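Local coordinates for uncharacterized protein (Shigella flexneri 5a str. M90T, PDB 5EUR) that is of unknown function but may be related to glutathione S-transferases, and assembles as three copies of a small, mainly helical chain, at residues V35-L40 with G65-Y70; N49-L54 with R72-S77; L8-S13 with A60-G65. All coordinates share one frame; numbering follows the deposited sequence.

Contact 1: V35-L40 with G65-Y70; sequences VVTTML and GDYGKY
V36 points CG1 opposite its amide nitrogen (chi1 175°) while Y67 swings its ring close to its own (chi1 -58°), and together these torsions lay the valine methyl over one face of the tyrosine. In this CH-pi contact V36 CG1 stands 3.9 Å from the centroid of the Y67 ring and reaches Y67 CZ at 3.5 Å. T37 meets the same ring differently, its OG1 lying at the edge and in the plane, 3.4 Å from Y67 CE1. One turn along helix 28-43, L40 serves two rings. Its CD1 approaches the root of Y67 obliquely, 3.5 Å from Y67 CG, while its CB sits over one face of Y70, 3.8 Å from Y70 CD2. The aliphatic part of K69 flanks the opposite face of Y70. Both tyrosines also pack on I3 of the second subunit. Branched V36 and L40 offer methyl and methylene groups to flat surfaces, and the tyrosines add a polar end: Y67 OH bonds to T32 O and Y70 OH to G44 O, whereas T37 OG1 bonds to E33 O. No hydrogen bond links the two segments; dispersion and CH-pi attraction hold them, with the buried hydroxyls paired to backbone carbonyls beyond.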
loop_
_atom_site.group_PDB
_atom_site.type_symbol
_atom_site.label_atom_id
_atom_site.label_comp_id
_atom_site.label_asym_id
_atom_site.label_seq_id
_atom_site.Cartn_x
_atom_site.Cartn_y
_atom_site.Cartn_z
ATOM N N VAL A 35 1.681 1.073 5.351
ATOM C CA VAL A 35 2.428 1.508 4.171
ATOM C C VAL A 35 3.896 1.751 4.505
ATOM O O VAL A 35 4.794 1.206 3.853
ATOM C CB VAL A 35 1.777 2.741 3.527
ATOM C CG1 VAL A 35 2.566 3.124 2.276
ATOM C CG2 VAL A 35 0.360 2.400 3.135
ATOM N N VAL A 36 4.170 2.582 5.514
ATOM C CA VAL A 36 5.556 2.931 5.799
ATOM C C VAL A 36 6.335 1.712 6.264
ATOM O O VAL A 36 7.474 1.494 5.844
ATOM C CB VAL A 36 5.609 4.083 6.822
ATOM C CG1 VAL A 36 7.057 4.376 7.220
ATOM C CG2 VAL A 36 4.936 5.317 6.229
ATOM N N THR A 37 5.733 0.896 7.131
ATOM C CA THR A 37 6.394 -0.319 7.584
ATOM C C THR A 37 6.797 -1.185 6.399
ATOM O O THR A 37 7.919 -1.702 6.346
ATOM C CB THR A 37 5.453 -1.087 8.508
ATOM O OG1 THR A 37 5.037 -0.221 9.582
ATOM C CG2 THR A 37 6.145 -2.324 9.067
ATOM N N THR A 38 5.904 -1.317 5.416
ATOM C CA THR A 38 6.212 -2.173 4.275
ATOM C C THR A 38 7.278 -1.541 3.385
ATOM O O THR A 38 8.166 -2.243 2.883
ATOM C CB THR A 38 4.933 -2.477 3.496
ATOM O OG1 THR A 38 3.943 -2.996 4.413
ATOM C CG2 THR A 38 5.231 -3.522 2.415
ATOM N N MET A 39 7.219 -0.218 3.189
ATOM C CA MET A 39 8.271 0.466 2.426
ATOM C C MET A 39 9.640 0.201 3.038
ATOM O O MET A 39 10.613 -0.140 2.331
ATOM C CB MET A 39 8.010 1.975 2.378
ATOM C CG MET A 39 6.778 2.383 1.540
ATOM S SD MET A 39 6.338 4.121 1.870
ATOM C CE MET A 39 7.799 4.971 1.276
ATOM N N LEU A 40 9.730 0.371 4.366
ATOM C CA LEU A 40 11.005 0.195 5.054
ATOM C C LEU A 40 11.471 -1.255 4.983
ATOM O O LEU A 40 12.631 -1.518 4.663
ATOM C CB LEU A 40 10.891 0.663 6.506
ATOM C CG LEU A 40 10.711 2.172 6.679
ATOM C CD1 LEU A 40 10.331 2.470 8.133
ATOM C CD2 LEU A 40 12.008 2.926 6.297
ATOM N N GLY A 65 10.311 7.570 14.581
ATOM C CA GLY A 65 10.922 6.678 15.538
ATOM C C GLY A 65 10.209 5.366 15.771
ATOM O O GLY A 65 10.668 4.560 16.587
ATOM N N ASP A 66 9.108 5.099 15.065
ATOM C CA ASP A 66 8.250 3.958 15.347
ATOM C C ASP A 66 8.615 2.709 14.546
ATOM O O ASP A 66 7.779 1.800 14.441
ATOM C CB ASP A 66 6.786 4.304 15.060
ATOM C CG ASP A 66 5.838 3.694 16.069
ATOM O OD1 ASP A 66 6.265 3.458 17.214
ATOM O OD2 ASP A 66 4.679 3.398 15.706
ATOM N N TYR A 67 9.816 2.639 13.981
ATOM C CA TYR A 67 10.152 1.606 13.000
ATOM C C TYR A 67 11.434 0.864 13.359
ATOM O O TYR A 67 12.302 0.634 12.506
ATOM C CB TYR A 67 10.225 2.216 11.606
ATOM C CG TYR A 67 8.907 2.859 11.255
ATOM C CD1 TYR A 67 7.842 2.089 10.796
ATOM C CD2 TYR A 67 8.707 4.224 11.428
ATOM C CE1 TYR A 67 6.617 2.663 10.509
ATOM C CE2 TYR A 67 7.490 4.808 11.135
ATOM C CZ TYR A 67 6.452 4.025 10.674
ATOM O OH TYR A 67 5.246 4.616 10.388
ATOM N N GLY A 68 11.566 0.503 14.639
ATOM C CA GLY A 68 12.592 -0.440 15.061
ATOM C C GLY A 68 13.986 -0.115 14.559
ATOM O O GLY A 68 14.484 1.011 14.688
ATOM N N LYS A 69 14.643 -1.127 13.990
ATOM C CA LYS A 69 16.023 -0.963 13.556
ATOM C C LYS A 69 16.171 0.175 12.552
ATOM O O LYS A 69 17.175 0.899 12.568
ATOM C CB LYS A 69 16.551 -2.283 12.977
ATOM C CG LYS A 69 15.941 -2.676 11.639
ATOM C CD LYS A 69 16.512 -3.991 11.126
ATOM C CE LYS A 69 15.770 -4.438 9.872
ATOM N NZ LYS A 69 16.268 -5.744 9.324
ATOM N N TYR A 70 15.183 0.358 11.668
ATOM C CA TYR A 70 15.268 1.453 10.712
ATOM C C TYR A 70 15.270 2.789 11.438
ATOM O O TYR A 70 16.023 3.699 11.070
ATOM C CB TYR A 70 14.106 1.380 9.711
ATOM C CG TYR A 70 14.153 0.110 8.885
ATOM C CD1 TYR A 70 15.130 -0.072 7.911
ATOM C CD2 TYR A 70 13.229 -0.905 9.074
ATOM C CE1 TYR A 70 15.190 -1.240 7.156
ATOM C CE2 TYR A 70 13.279 -2.061 8.320
ATOM C CZ TYR A 70 14.258 -2.229 7.373
ATOM O OH TYR A 70 14.297 -3.403 6.644
#

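Contact 2: N49-L54 with R72-S77; sequences NSNRIL and RWWAQS
L54, N51 and W74 form the close-packed part of this helix-helix contact. L54 CB sits over one face of the indole, 3.9 Å from the centroid of the five-membered ring of W74 and 18° off its normal, while L54 CD1 rests against W74 CB. The chi1 of W74, 166°, sends its ring away from its own amide nitrogen, which turns the indole towards helix 47-59 and under the leucine. Tryptophan suits this place because its broad face takes the aliphatic side chain while its NE1 can still bond, here to N55 OD1, one residue beyond L54 on helix 47-59; H58 meets the ring as well. N51 leaves its helix to one side, but its amide turns in towards W74 and S77: OD1 lies 3.2 Å from W74 CA, and ND2 lies 3.4 Å from S77 CB. These are packing contacts with carbon.

The looser side is at W73, whose indole edge meets S50. S50 OG lies in the ring plane, 3.8 Å from W73 CE3, and is bonded to M47 O.

At the end of helix 68-75, Q76, the first residue to leave helical angles, reaches R72 O with both its backbone N and NE2, from opposite faces of the carbonyl plane. S77 N bonds to W74 O; S77 OG lies 2.5 Å from W74 O, shorter than a normal hydrogen bond, so that distance is doubtful. The helix end thus finds polar partners within its own segment. No hydrogen bond forms between 49-54 and 72-77 themselves: leucine on indole and the packed N51 amide make the join, and the bond from W74 NE1 to N55 OD1 adds a polar tie just beyond.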
loop_
_atom_site.group_PDB
_atom_site.type_symbol
_atom_site.label_atom_id
_atom_site.label_comp_id
_atom_site.label_asym_id
_atom_site.label_seq_id
_atom_site.Cartn_x
_atom_site.Cartn_y
_atom_site.Cartn_z
ATOM N N ASN A 49 18.586 4.280 1.832
ATOM C CA ASN A 49 17.212 4.439 1.368
ATOM C C ASN A 49 16.258 4.590 2.543
ATOM O O ASN A 49 15.369 5.458 2.527
ATOM C CB ASN A 49 16.802 3.245 0.495
ATOM C CG ASN A 49 15.541 3.514 -0.308
ATOM O OD1 ASN A 49 15.008 4.624 -0.303
ATOM N ND2 ASN A 49 15.054 2.489 -1.011
ATOM N N SER A 50 16.414 3.747 3.568
ATOM C CA SER A 50 15.498 3.860 4.702
ATOM C C SER A 50 15.695 5.188 5.428
ATOM O O SER A 50 14.728 5.773 5.930
ATOM C CB SER A 50 15.637 2.666 5.657
ATOM O OG SER A 50 16.947 2.488 6.179
ATOM N N ASN A 51 16.927 5.699 5.458
ATOM C CA ASN A 51 17.139 7.017 6.044
ATOM C C ASN A 51 16.395 8.088 5.269
ATOM O O ASN A 51 15.795 8.981 5.879
ATOM C CB ASN A 51 18.629 7.352 6.103
ATOM C CG ASN A 51 19.346 6.632 7.217
ATOM O OD1 ASN A 51 18.731 6.131 8.158
ATOM N ND2 ASN A 51 20.671 6.573 7.116
ATOM N N ARG A 52 16.427 8.024 3.924
ATOM C CA ARG A 52 15.658 8.978 3.122
ATOM C C ARG A 52 14.170 8.917 3.456
ATOM O O ARG A 52 13.514 9.951 3.687
ATOM C CB ARG A 52 15.863 8.704 1.627
ATOM C CG ARG A 52 17.169 9.209 1.030
ATOM C CD ARG A 52 17.253 8.845 -0.470
ATOM N NE ARG A 52 16.071 9.293 -1.212
ATOM C CZ ARG A 52 15.973 10.448 -1.869
ATOM N NH1 ARG A 52 16.996 11.289 -1.900
ATOM N NH2 ARG A 52 14.850 10.759 -2.505
ATOM N N ILE A 53 13.607 7.705 3.442
ATOM C CA ILE A 53 12.190 7.547 3.758
ATOM C C ILE A 53 11.869 8.191 5.101
ATOM O O ILE A 53 10.908 8.960 5.230
ATOM C CB ILE A 53 11.809 6.059 3.760
ATOM C CG1 ILE A 53 11.896 5.488 2.341
ATOM C CG2 ILE A 53 10.412 5.882 4.309
ATOM C CD1 ILE A 53 11.938 3.953 2.329
ATOM N N LEU A 54 12.668 7.877 6.124
ATOM C CA LEU A 54 12.342 8.346 7.471
ATOM C C LEU A 54 12.561 9.846 7.615
ATOM O O LEU A 54 11.870 10.491 8.407
ATOM C CB LEU A 54 13.125 7.548 8.512
ATOM C CG LEU A 54 12.568 6.117 8.659
ATOM C CD1 LEU A 54 13.438 5.261 9.562
ATOM C CD2 LEU A 54 11.133 6.161 9.201
ATOM N N ARG A 72 16.314 3.301 14.593
ATOM C CA ARG A 72 17.559 3.478 15.336
ATOM C C ARG A 72 18.698 3.878 14.402
ATOM O O ARG A 72 19.474 4.801 14.713
ATOM C CB ARG A 72 17.871 2.203 16.125
ATOM C CG ARG A 72 16.735 1.840 17.086
ATOM C CD ARG A 72 17.098 0.770 18.114
ATOM N NE ARG A 72 17.020 -0.585 17.571
ATOM C CZ ARG A 72 15.918 -1.331 17.573
ATOM N NH1 ARG A 72 14.788 -0.858 18.089
ATOM N NH2 ARG A 72 15.946 -2.552 17.053
ATOM N N TRP A 73 18.783 3.226 13.231
ATOM C CA TRP A 73 19.712 3.661 12.194
ATOM C C TRP A 73 19.512 5.131 11.854
ATOM O O TRP A 73 20.475 5.899 11.800
ATOM C CB TRP A 73 19.546 2.833 10.913
ATOM C CG TRP A 73 19.827 1.375 10.991
ATOM C CD1 TRP A 73 20.453 0.701 11.999
ATOM C CD2 TRP A 73 19.555 0.404 9.964
ATOM N NE1 TRP A 73 20.559 -0.637 11.675
ATOM C CE2 TRP A 73 20.012 -0.841 10.433
ATOM C CE3 TRP A 73 18.946 0.471 8.705
ATOM C CZ2 TRP A 73 19.885 -2.018 9.684
ATOM C CZ3 TRP A 73 18.833 -0.696 7.949
ATOM C CH2 TRP A 73 19.291 -1.926 8.451
ATOM N N TRP A 74 18.258 5.538 11.611
ATOM C CA TRP A 74 17.995 6.914 11.193
ATOM C C TRP A 74 18.395 7.906 12.280
ATOM O O TRP A 74 18.970 8.958 11.985
ATOM C CB TRP A 74 16.511 7.065 10.833
ATOM C CG TRP A 74 16.021 8.475 10.702
ATOM C CD1 TRP A 74 16.194 9.329 9.641
ATOM C CD2 TRP A 74 15.277 9.203 11.685
ATOM N NE1 TRP A 74 15.575 10.533 9.904
ATOM C CE2 TRP A 74 15.019 10.482 11.156
ATOM C CE3 TRP A 74 14.796 8.886 12.963
ATOM C CZ2 TRP A 74 14.303 11.461 11.873
ATOM C CZ3 TRP A 74 14.086 9.857 13.672
ATOM C CH2 TRP A 74 13.841 11.123 13.114
ATOM N N ALA A 75 18.112 7.572 13.537
ATOM C CA ALA A 75 18.376 8.474 14.656
ATOM C C ALA A 75 19.863 8.673 14.882
ATOM O O ALA A 75 20.273 9.706 15.432
ATOM C CB ALA A 75 17.724 7.944 15.931
ATOM N N GLN A 76 20.688 7.696 14.506
ATOM C CA GLN A 76 22.130 7.888 14.626
ATOM C C GLN A 76 22.824 8.058 13.275
ATOM O O GLN A 76 24.024 7.789 13.149
ATOM C CB GLN A 76 22.728 6.750 15.445
ATOM C CG GLN A 76 22.137 6.746 16.858
ATOM C CD GLN A 76 22.136 5.392 17.536
ATOM O OE1 GLN A 76 23.035 5.078 18.312
ATOM N NE2 GLN A 76 21.119 4.583 17.249
ATOM N N SER A 77 22.085 8.570 12.278
ATOM C CA SER A 77 22.491 8.787 10.896
ATOM C C SER A 77 22.865 10.253 10.663
ATOM O O SER A 77 22.931 11.052 11.603
ATOM C CB SER A 77 21.375 8.360 9.937
ATOM O OG SER A 77 20.317 9.320 9.906
#

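Contact 3: L8-S13 with A60-G65; sequences LDIALS and AGLDAG
A single water joins L12 to A60 where no direct hydrogen bond crosses the contact. It accepts from L12 N at 2.9 Å and donates to A60 O at 2.7 Å, so the backbone of strand 10-12, an outermost strand of the antiparallel sheet within this chain, is tied to the turn that ends helix 47-59. That turn is a Schellman motif, closed by G61 at a positive phi of 92°; glycine, lacking a CB, is at ease in this backbone conformation beside L12 CD2.

Beside the water, the contact is apolar. I10 and L12 alternate with A11 along the strand, so both face the turn while A11 faces away to pack on F127 of the third subunit. With chi1 at -54°, I10 carries its CG2 branch on the far side of CB from its amide nitrogen, and the small A60 side chain lies close to the strand, its CB 3.7 Å from I10 CG2. L62 crosses both strand side chains obliquely and divides its two methyls between them: CD1 lies 4.2 Å from I10 CG2, and CD2 lies 4.1 Å from L12 CD1. I57 and F31 of the neighbouring helices also pack against I10 and L62.

Further on, D63 OD1 accepts from G65 N at 2.8 Å in an Asx turn, which probably helps to hold the bend leading on towards helix 68-75. The chemistry is divided: aliphatic side chains supply the packing between sheet and turn, and the water pairs the N-H of L12 with a helix-end carbonyl that it does not bond directly.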
loop_
_atom_site.group_PDB
_atom_site.type_symbol
_atom_site.label_atom_id
_atom_site.label_comp_id
_atom_site.label_asym_id
_atom_site.label_seq_id
_atom_site.Cartn_x
_atom_site.Cartn_y
_atom_site.Cartn_z
ATOM N N LEU A 8 8.978 12.158 -0.583
ATOM C CA LEU A 8 7.600 11.771 -0.317
ATOM C C LEU A 8 6.742 13.009 -0.135
ATOM O O LEU A 8 7.031 13.860 0.712
ATOM C CB LEU A 8 7.511 10.873 0.915
ATOM C CG LEU A 8 8.317 9.569 0.890
ATOM C CD1 LEU A 8 8.091 8.813 2.193
ATOM C CD2 LEU A 8 7.936 8.702 -0.314
ATOM N N ASP A 9 5.690 13.095 -0.936
ATOM C CA ASP A 9 4.735 14.193 -0.905
ATOM C C ASP A 9 3.670 13.810 0.108
ATOM O O ASP A 9 2.680 13.161 -0.231
ATOM C CB ASP A 9 4.144 14.408 -2.293
ATOM C CG ASP A 9 3.072 15.470 -2.316
ATOM O OD1 ASP A 9 3.025 16.297 -1.380
ATOM O OD2 ASP A 9 2.268 15.468 -3.270
ATOM N N ILE A 10 3.881 14.205 1.367
ATOM C CA ILE A 10 2.988 13.847 2.466
ATOM C C ILE A 10 2.511 15.113 3.166
ATOM O O ILE A 10 3.325 15.912 3.645
ATOM C CB ILE A 10 3.666 12.931 3.503
ATOM C CG1 ILE A 10 4.265 11.680 2.866
ATOM C CG2 ILE A 10 2.668 12.528 4.565
ATOM C CD1 ILE A 10 5.227 10.974 3.832
ATOM N N ALA A 11 1.198 15.252 3.291
ATOM C CA ALA A 11 0.607 16.310 4.098
ATOM C C ALA A 11 -0.321 15.680 5.116
ATOM O O ALA A 11 -1.148 14.836 4.762
ATOM C CB ALA A 11 -0.157 17.312 3.232
ATOM N N LEU A 12 -0.190 16.094 6.371
ATOM C CA LEU A 12 -1.048 15.611 7.441
ATOM C C LEU A 12 -2.257 16.531 7.566
ATOM O O LEU A 12 -2.124 17.758 7.523
ATOM C CB LEU A 12 -0.251 15.560 8.750
ATOM C CG LEU A 12 -0.831 14.980 10.036
ATOM C CD1 LEU A 12 -1.293 13.554 9.823
ATOM C CD2 LEU A 12 0.229 15.005 11.127
ATOM N N SER A 13 -3.437 15.935 7.695
ATOM C CA SER A 13 -4.672 16.699 7.796
ATOM C C SER A 13 -4.706 17.492 9.102
ATOM O O SER A 13 -4.021 17.170 10.073
ATOM C CB SER A 13 -5.889 15.771 7.723
ATOM O OG SER A 13 -6.039 14.991 8.906
ATOM N N ALA A 60 7.218 15.359 7.458
ATOM C CA ALA A 60 5.777 15.504 7.331
ATOM C C ALA A 60 5.060 15.651 8.668
ATOM O O ALA A 60 3.838 15.834 8.680
ATOM C CB ALA A 60 5.208 14.306 6.564
ATOM N N GLY A 61 5.766 15.562 9.787
ATOM C CA GLY A 61 5.117 15.621 11.077
ATOM C C GLY A 61 4.722 14.285 11.656
ATOM O O GLY A 61 4.041 14.249 12.690
ATOM N N LEU A 62 5.136 13.190 11.031
ATOM C CA LEU A 62 4.839 11.848 11.500
ATOM C C LEU A 62 5.984 11.330 12.366
ATOM O O LEU A 62 7.058 11.929 12.443
ATOM C CB LEU A 62 4.591 10.922 10.313
ATOM C CG LEU A 62 3.444 11.372 9.407
ATOM C CD1 LEU A 62 3.379 10.514 8.130
ATOM C CD2 LEU A 62 2.138 11.310 10.159
ATOM N N ASP A 63 5.751 10.188 13.024
ATOM C CA ASP A 63 6.723 9.665 13.985
ATOM C C ASP A 63 7.711 8.749 13.273
ATOM O O ASP A 63 7.417 7.577 13.023
ATOM C CB ASP A 63 6.015 8.932 15.113
ATOM C CG ASP A 63 6.946 8.570 16.246
ATOM O OD1 ASP A 63 8.188 8.689 16.080
ATOM O OD2 ASP A 63 6.422 8.168 17.308
ATOM N N ALA A 64 8.913 9.269 13.002
ATOM C CA ALA A 64 9.946 8.481 12.342
ATOM C C ALA A 64 10.655 7.536 13.298
ATOM O O ALA A 64 11.505 6.749 12.858
ATOM C CB ALA A 64 10.961 9.397 11.650
ATOM N N GLY A 65 10.311 7.570 14.581
ATOM C CA GLY A 65 10.922 6.678 15.538
ATOM C C GLY A 65 10.209 5.366 15.771
ATOM O O GLY A 65 10.668 4.560 16.587
HETATM O O HOH W 1 2.267 17.436 7.234
#

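Overall arrangement
All three contacts lie within the region of the DUF6971 family, and their segments alternate along the chain: 8-13, 35-40, 49-54, then 60-65, 65-70 and 72-77. The fold is therefore closed by the later part returning over the earlier one. Contacts 1 and 2, with centres about 10 Å apart, share helix 68-75, which packs on helix 28-43 in one and helix 47-59 in the other; L40 and Y70 both touch S50 where they meet. Contact 3 lies about 13 and 14 Å from them, centre to centre, and brings in the three-stranded sheet, sharing G65 with contact 1. Contact 1 meets both other subunits and contact 3 the third, so this folded unit contributes directly to the assembly.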